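Local coordinates for protein malonate decarboxylase subunit alpha (Acinetobacter baumannii ATCC 17978, PDB 6MPR) that probably serves as the acyl-carrier-protein transferase of malonate decarboxylase, loading malonyl onto the carrier-protein thiol in exchange for acetyl, at residues Val51-Ile56 / Pro84-Asp89; Leu281-Glu286 / Arg539-Ala544; Ala482-Ala487 / Gln494-Ala499. All blocks are in the same frame, centred on the assembly; numbering follows the deposited sequence.

Contact 1. Residues Val51-Ile56 / Pro84-Asp89; sequences VLETLI and PDILHD
The last turn of helix 48-55 meets the loop that leads into strand 90-94, and the two backbones come nearest at Glu53 and Leu87, whose CA atoms are 6.6 Å apart. Leu87 fills the angle between the helix and the residue that leaves it. Leu87 CD2 lies 3.3 Å from Ile56 O and 4.0 Å from Ile56 CB, while Leu87 CD1 turns back to the helix end, 3.9 Å from Leu52 O. Ile56 N donates to that Leu52 carbonyl within the helix. The Leu87 and Ile56 side chains cross nearly at right angles, and both methyls of Leu87 come up to the branch point at Ile56 CB. Farther out, Ile86 lies across Glu53, again close to perpendicular. Ile86 CG2 reaches Glu53 O at 3.7 Å, and Ile86 CD1 sits 3.8 Å from Glu53 OE2. The Glu53 chain is extended beyond CG (chi2 172°), and this carries the carboxylate toward the start of the loop, where OE1 accepts a hydrogen bond from the backbone N of Asn83. Behind the contact, Leu79 of helix 73-79 touches both Ile56 and Leu87. The arrangement belongs to a Rossmann-like alpha/beta layer: strands 61-64 and 90-94 are parallel neighbours joined by helix 73-79 in a beta-alpha-beta crossover, and the two segments each precede one of those strands.

Contact 2. Residues Leu281-Glu286 / Arg539-Ala544; sequences LPTYGE and RELLAA
Thr283 reaches across to Leu541 with every atom of its side chain. Thr283 CB comes first, 3.3 Å from Leu541 O. From there the chain forks: chi1 of 53° sets OG1 between the backbone N and the carbonyl carbon, aimed at the loop, and Thr283 OG1 donates to Leu541 O over only 2.6 Å. The bond lies in the carbonyl plane, with a C=O...OG1 angle of 153°. Ile280 O is a second hydrogen-bonding partner of this hydroxyl, so two carbonyl oxygens probably compete for its one hydrogen. The other branch, Thr283 CG2, stays beside the same acceptor, 3.4 Å from Leu541 O. On its outer side Thr283 CG2 lies 4.3 Å from Ala543 CA.

All this happens at an irregular place in helix 272-287. Pro282 has no N-H to give, the N of Thr283 makes no bond to the turn before, and the chain widens into a pi-type turn at 281-285, closed by a weak bond from Glu286 N to Leu281 O. The helix belongs to the half of the protein built on the mixed sheet, where it links the parallel neighbours 265-268 and 297-299 as the helix of a beta-alpha-beta crossover. The segment 539-544 passes across this part of the helix, held further by backbone hydrogen bonding between Ala543 and Leu279.

Apolar groups flank the threonine. Pro282 CG packs on Ala543 CB at 4.4 Å. Leu541 CD1 comes to within 4.3 Å of Tyr284 CB, while the tyrosine ring, with CG anti to the backbone N (chi1 180°), runs off toward Met251 and Arg255 of helix 244-261. Met251 also touches Leu541.

Contact 3. Residues Ala482-Ala487 / Gln494-Ala499; sequences AYLYKA and QAMIAA
Tyr483 O is approached from two directions: Lys486 N donates to it over 2.9 Å inside the turn, and the CE methyl of Met496 arrives from the helix at 3.2 Å. Met496 CE comes beside the C=O bond, over the face of the peptide group joining Tyr483 and Leu484, with Tyr483 C 3.4 Å away. A bend at the end of the methionine chain (chi3 63°) folds CE onto this peptide, while the sulfur just before it rests against the next part of the turn, Met496 SD to Ala487 CB being 3.8 Å.

Nearer the helix backbone, Ala482 CB presses against Met496 O at 3.5 Å and also meets Met496 CB. Leu484 runs past the methionine in the opposite direction, and Leu484 CD2 ends 3.8 Å from Ile497 CG1, where the two side chains cross nearly at right angles. Met496 is wedged among Ala482, Leu484 and Ala487, and Leu518 and Val524 touch it as well. Tyr483 is the centre of an inverse gamma turn, closed by a weak bond from Leu484 N to Ala482 O. The side chain of Tyr483 leaves the backbone pointing away from the helix, and its OH bonds to Gly256 O. The turn follows strand 480-482, which lies between 474-477 and the outermost strand 524-525 and is antiparallel to both.

Helix and turn are joined by dispersion and shape. Met496 CE lies over the peptide face, so its contact with Tyr483 O is best read as van der Waals packing, with any electrostatic share probably small; the polar bonding at this carbonyl comes from the turn itself.

In the fold
Contact 1 stands apart from the other two, across the chain's centre: its own centre is about 55 Å from that of contact 2 and about 54 Å from that of contact 3. It belongs to the half built on the parallel sheet, whereas contacts 2 and 3 serve the mixed-sheet half, with centres about 29 Å apart and nearest atoms about 11 Å apart. Contact 3 falls within the long span of chain that contact 2 brings together. Helix 244-261 connects this pair, with Met251 touching contact 2 while Gly256 and Lys260 meet Tyr483 of contact 3. The second subunit touches none of the three, and none can be tied to a substrate site.

Contact 1. Residues Val51-Ile56 / Pro84-Asp89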
# COMPACT_ATOMS: atom_id res chain seq x y z
N VAL A 51 -13.98 26.95 19.04
CA VAL A 51 -14.18 26.53 17.66
C VAL A 51 -14.21 25.00 17.56
O VAL A 51 -15.00 24.44 16.80
CB VAL A 51 -13.11 27.15 16.74
CG1 VAL A 51 -13.18 26.54 15.35
CG2 VAL A 51 -13.30 28.68 16.66
N LEU A 52 -13.34 24.30 18.32
CA LEU A 52 -13.41 22.84 18.36
C LEU A 52 -14.79 22.36 18.83
O LEU A 52 -15.34 21.40 18.27
CB LEU A 52 -12.32 22.25 19.27
CG LEU A 52 -10.88 22.37 18.79
CD1 LEU A 52 -9.90 21.84 19.83
CD2 LEU A 52 -10.67 21.63 17.47
N GLU A 53 -15.34 22.99 19.87
CA GLU A 53 -16.67 22.65 20.37
C GLU A 53 -17.78 22.98 19.38
O GLU A 53 -18.92 22.55 19.59
CB GLU A 53 -16.92 23.40 21.68
CG GLU A 53 -16.09 22.89 22.84
CD GLU A 53 -16.21 23.76 24.08
OE1 GLU A 53 -15.71 23.32 25.14
OE2 GLU A 53 -16.81 24.86 24.00
N THR A 54 -17.49 23.76 18.35
CA THR A 54 -18.46 24.13 17.33
C THR A 54 -18.37 23.20 16.12
O THR A 54 -19.40 22.85 15.53
CB THR A 54 -18.22 25.58 16.88
OG1 THR A 54 -18.23 26.44 18.01
CG2 THR A 54 -19.28 26.03 15.88
N LEU A 55 -17.15 22.81 15.74
CA LEU A 55 -16.93 22.03 14.53
C LEU A 55 -17.03 20.53 14.76
O LEU A 55 -17.31 19.77 13.81
CB LEU A 55 -15.56 22.36 13.94
CG LEU A 55 -15.42 23.80 13.44
CD1 LEU A 55 -14.01 24.04 12.99
CD2 LEU A 55 -16.38 24.06 12.30
N ILE A 56 -16.77 20.07 15.97
CA ILE A 56 -16.80 18.64 16.30
C ILE A 56 -18.13 18.34 16.97
O ILE A 56 -18.68 19.18 17.69
CB ILE A 56 -15.62 18.25 17.21
CG1 ILE A 56 -14.28 18.67 16.59
CG2 ILE A 56 -15.63 16.74 17.50
CD1 ILE A 56 -13.11 18.38 17.49
N PRO A 84 -16.74 18.27 28.19
CA PRO A 84 -17.24 16.93 27.84
C PRO A 84 -18.76 16.85 27.76
O PRO A 84 -19.28 15.87 27.20
CB PRO A 84 -16.67 16.04 28.96
CG PRO A 84 -15.55 16.84 29.57
CD PRO A 84 -15.99 18.27 29.45
N ASP A 85 -19.50 17.83 28.29
CA ASP A 85 -20.94 17.86 28.05
C ASP A 85 -21.27 18.23 26.60
O ASP A 85 -22.39 17.99 26.15
CB ASP A 85 -21.63 18.86 28.98
CG ASP A 85 -21.54 18.44 30.43
OD1 ASP A 85 -21.58 17.22 30.69
OD2 ASP A 85 -21.43 19.33 31.29
N ILE A 86 -20.32 18.83 25.90
CA ILE A 86 -20.46 19.14 24.48
C ILE A 86 -19.80 18.08 23.61
O ILE A 86 -20.43 17.53 22.71
CB ILE A 86 -19.89 20.55 24.19
CG1 ILE A 86 -20.61 21.58 25.05
CG2 ILE A 86 -19.98 20.88 22.71
CD1 ILE A 86 -20.01 22.96 24.95
N LEU A 87 -18.52 17.78 23.86
CA LEU A 87 -17.78 16.79 23.09
C LEU A 87 -17.59 15.53 23.93
O LEU A 87 -16.80 15.53 24.88
CB LEU A 87 -16.43 17.33 22.63
CG LEU A 87 -16.48 18.60 21.79
CD1 LEU A 87 -15.09 18.90 21.22
CD2 LEU A 87 -17.50 18.44 20.68
N HIS A 88 -18.30 14.46 23.57
CA HIS A 88 -18.19 13.17 24.23
C HIS A 88 -18.34 12.09 23.18
O HIS A 88 -18.77 12.36 22.05
CB HIS A 88 -19.24 13.00 25.33
CG HIS A 88 -20.64 13.29 24.88
ND1 HIS A 88 -21.45 12.34 24.29
CD2 HIS A 88 -21.36 14.44 24.91
CE1 HIS A 88 -22.61 12.89 23.98
NE2 HIS A 88 -22.58 14.16 24.35
N ASP A 89 -17.93 10.87 23.54
CA ASP A 89 -18.04 9.70 22.66
C ASP A 89 -17.32 9.91 21.34
O ASP A 89 -17.71 9.35 20.31
CB ASP A 89 -19.51 9.33 22.41
CG ASP A 89 -20.18 8.78 23.65
OD1 ASP A 89 -19.91 7.62 23.99
OD2 ASP A 89 -20.93 9.54 24.30

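Contact 2. Residues Leu281-Glu286 / Arg539-Ala544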
# COMPACT_ATOMS: atom_id res chain seq x y z
N LEU A 281 29.05 -0.87 7.41
CA LEU A 281 29.13 -0.99 5.95
C LEU A 281 30.40 -0.36 5.39
O LEU A 281 31.10 -1.03 4.62
CB LEU A 281 27.88 -0.38 5.29
CG LEU A 281 26.63 -1.24 5.34
CD1 LEU A 281 25.47 -0.42 4.82
CD2 LEU A 281 26.84 -2.51 4.50
N PRO A 282 30.80 0.87 5.76
CA PRO A 282 31.98 1.46 5.13
C PRO A 282 33.30 0.90 5.63
O PRO A 282 34.36 1.29 5.10
CB PRO A 282 31.86 2.96 5.48
CG PRO A 282 30.43 3.14 5.94
CD PRO A 282 30.08 1.86 6.59
N THR A 283 33.29 0.03 6.63
CA THR A 283 34.51 -0.58 7.15
C THR A 283 34.50 -2.08 6.89
O THR A 283 35.21 -2.55 6.00
CB THR A 283 34.67 -0.30 8.65
OG1 THR A 283 33.48 -0.70 9.33
CG2 THR A 283 34.90 1.19 8.90
N TYR A 284 33.68 -2.83 7.61
CA TYR A 284 33.59 -4.27 7.36
C TYR A 284 33.04 -4.56 5.97
O TYR A 284 33.55 -5.42 5.25
CB TYR A 284 32.73 -4.91 8.44
CG TYR A 284 32.56 -6.40 8.29
CD1 TYR A 284 33.64 -7.26 8.41
CD2 TYR A 284 31.30 -6.96 8.06
CE1 TYR A 284 33.49 -8.63 8.30
CE2 TYR A 284 31.13 -8.33 7.95
CZ TYR A 284 32.23 -9.16 8.06
OH TYR A 284 32.06 -10.52 7.94
N GLY A 285 32.00 -3.83 5.56
CA GLY A 285 31.47 -4.03 4.22
C GLY A 285 32.50 -3.72 3.15
O GLY A 285 32.60 -4.45 2.16
N GLU A 286 33.28 -2.66 3.34
CA GLU A 286 34.34 -2.32 2.40
C GLU A 286 35.41 -3.40 2.34
O GLU A 286 35.91 -3.73 1.25
CB GLU A 286 34.96 -0.97 2.79
CG GLU A 286 36.20 -0.57 2.00
CD GLU A 286 35.92 -0.36 0.53
OE1 GLU A 286 36.88 -0.50 -0.26
OE2 GLU A 286 34.76 -0.06 0.17
N ARG A 539 34.07 -2.19 18.74
CA ARG A 539 33.70 -0.83 18.38
C ARG A 539 34.69 -0.17 17.43
O ARG A 539 34.34 0.82 16.78
CB ARG A 539 33.53 0.02 19.64
CG ARG A 539 32.35 -0.36 20.52
CD ARG A 539 32.30 0.50 21.78
NE ARG A 539 32.60 1.90 21.47
CZ ARG A 539 31.71 2.77 21.00
NH1 ARG A 539 30.45 2.40 20.80
NH2 ARG A 539 32.07 4.02 20.74
N GLU A 540 35.92 -0.68 17.33
CA GLU A 540 36.85 -0.10 16.36
C GLU A 540 36.36 -0.27 14.92
O GLU A 540 36.82 0.47 14.03
CB GLU A 540 38.24 -0.72 16.52
CG GLU A 540 39.02 -0.14 17.69
CD GLU A 540 39.17 1.38 17.59
OE1 GLU A 540 39.82 1.86 16.64
OE2 GLU A 540 38.61 2.08 18.46
N LEU A 541 35.44 -1.20 14.67
CA LEU A 541 34.87 -1.37 13.34
C LEU A 541 33.89 -0.26 12.98
O LEU A 541 33.63 -0.04 11.79
CB LEU A 541 34.17 -2.71 13.22
CG LEU A 541 34.98 -3.87 12.65
CD1 LEU A 541 34.09 -5.08 12.49
CD2 LEU A 541 35.61 -3.46 11.32
N LEU A 542 33.32 0.43 13.97
CA LEU A 542 32.34 1.47 13.68
C LEU A 542 32.98 2.64 12.94
O LEU A 542 34.01 3.16 13.37
CB LEU A 542 31.70 1.95 14.99
CG LEU A 542 30.87 0.92 15.74
CD1 LEU A 542 30.61 1.40 17.16
CD2 LEU A 542 29.54 0.63 15.02
N ALA A 543 32.35 3.07 11.84
CA ALA A 543 32.85 4.24 11.12
C ALA A 543 32.76 5.50 11.97
O ALA A 543 33.53 6.44 11.77
CB ALA A 543 32.08 4.44 9.81
N ALA A 544 31.80 5.55 12.89
CA ALA A 544 31.69 6.64 13.85
C ALA A 544 31.45 6.04 15.23
O ALA A 544 30.60 5.17 15.39
CB ALA A 544 30.54 7.59 13.47

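Contact 3. Residues Ala482-Ala487 / Gln494-Ala499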
# COMPACT_ATOMS: atom_id res chain seq x y z
N ALA A 482 19.58 -18.55 11.92
CA ALA A 482 18.77 -19.68 11.49
C ALA A 482 18.10 -19.28 10.18
O ALA A 482 17.37 -18.28 10.13
CB ALA A 482 17.73 -20.07 12.55
N TYR A 483 18.38 -20.03 9.11
CA TYR A 483 17.78 -19.74 7.80
C TYR A 483 16.41 -20.41 7.70
O TYR A 483 16.21 -21.39 6.98
CB TYR A 483 18.70 -20.18 6.66
CG TYR A 483 19.99 -19.40 6.56
CD1 TYR A 483 20.00 -18.08 6.10
CD2 TYR A 483 21.21 -19.97 6.91
CE1 TYR A 483 21.17 -17.36 6.00
CE2 TYR A 483 22.40 -19.26 6.81
CZ TYR A 483 22.37 -17.95 6.37
OH TYR A 483 23.55 -17.25 6.27
N LEU A 484 15.45 -19.81 8.41
CA LEU A 484 14.13 -20.40 8.58
C LEU A 484 13.40 -20.59 7.25
O LEU A 484 12.57 -21.49 7.12
CB LEU A 484 13.28 -19.55 9.52
CG LEU A 484 13.74 -19.36 10.97
CD1 LEU A 484 12.71 -18.49 11.73
CD2 LEU A 484 13.98 -20.70 11.70
N TYR A 485 13.70 -19.75 6.24
CA TYR A 485 13.03 -19.91 4.95
C TYR A 485 13.29 -21.28 4.34
O TYR A 485 12.52 -21.70 3.46
CB TYR A 485 13.47 -18.82 3.96
CG TYR A 485 14.83 -18.99 3.32
CD1 TYR A 485 15.98 -18.47 3.92
CD2 TYR A 485 14.97 -19.63 2.10
CE1 TYR A 485 17.22 -18.62 3.34
CE2 TYR A 485 16.21 -19.77 1.50
CZ TYR A 485 17.32 -19.26 2.13
OH TYR A 485 18.55 -19.41 1.55
N LYS A 486 14.34 -21.97 4.78
CA LYS A 486 14.70 -23.27 4.24
C LYS A 486 14.23 -24.43 5.11
O LYS A 486 14.41 -25.58 4.71
CB LYS A 486 16.22 -23.37 4.05
CG LYS A 486 16.70 -22.96 2.68
CD LYS A 486 18.21 -23.05 2.59
CE LYS A 486 18.88 -22.26 3.70
NZ LYS A 486 20.36 -22.24 3.55
N ALA A 487 13.65 -24.16 6.28
CA ALA A 487 13.17 -25.24 7.13
C ALA A 487 12.19 -26.12 6.36
O ALA A 487 11.28 -25.62 5.69
CB ALA A 487 12.51 -24.68 8.39
N GLN A 494 11.61 -25.37 14.43
CA GLN A 494 11.77 -25.20 15.86
C GLN A 494 13.18 -25.57 16.32
O GLN A 494 13.73 -24.93 17.23
CB GLN A 494 10.70 -26.01 16.61
CG GLN A 494 9.28 -25.44 16.38
CD GLN A 494 8.15 -26.40 16.76
OE1 GLN A 494 7.12 -26.42 16.10
NE2 GLN A 494 8.35 -27.17 17.83
N ALA A 495 13.79 -26.58 15.70
CA ALA A 495 15.15 -26.95 16.07
C ALA A 495 16.17 -25.89 15.63
O ALA A 495 17.22 -25.74 16.27
CB ALA A 495 15.51 -28.31 15.47
N MET A 496 15.89 -25.17 14.55
CA MET A 496 16.81 -24.12 14.10
C MET A 496 16.70 -22.88 14.99
O MET A 496 17.71 -22.24 15.30
CB MET A 496 16.53 -23.77 12.65
CG MET A 496 16.78 -24.95 11.72
SD MET A 496 15.91 -24.80 10.16
CE MET A 496 16.67 -23.31 9.48
N ILE A 497 15.48 -22.53 15.40
CA ILE A 497 15.33 -21.48 16.40
C ILE A 497 16.10 -21.84 17.66
O ILE A 497 16.90 -21.06 18.18
CB ILE A 497 13.84 -21.22 16.68
CG1 ILE A 497 13.15 -20.68 15.42
CG2 ILE A 497 13.69 -20.28 17.86
CD1 ILE A 497 11.64 -20.55 15.55
N ALA A 498 15.91 -23.08 18.14
CA ALA A 498 16.56 -23.49 19.38
C ALA A 498 18.08 -23.40 19.28
O ALA A 498 18.75 -23.08 20.28
CB ALA A 498 16.14 -24.92 19.74
N ALA A 499 18.65 -23.63 18.09
CA ALA A 499 20.10 -23.62 17.92
C ALA A 499 20.73 -22.24 18.13
O ALA A 499 21.91 -22.14 18.47
CB ALA A 499 20.47 -24.13 16.52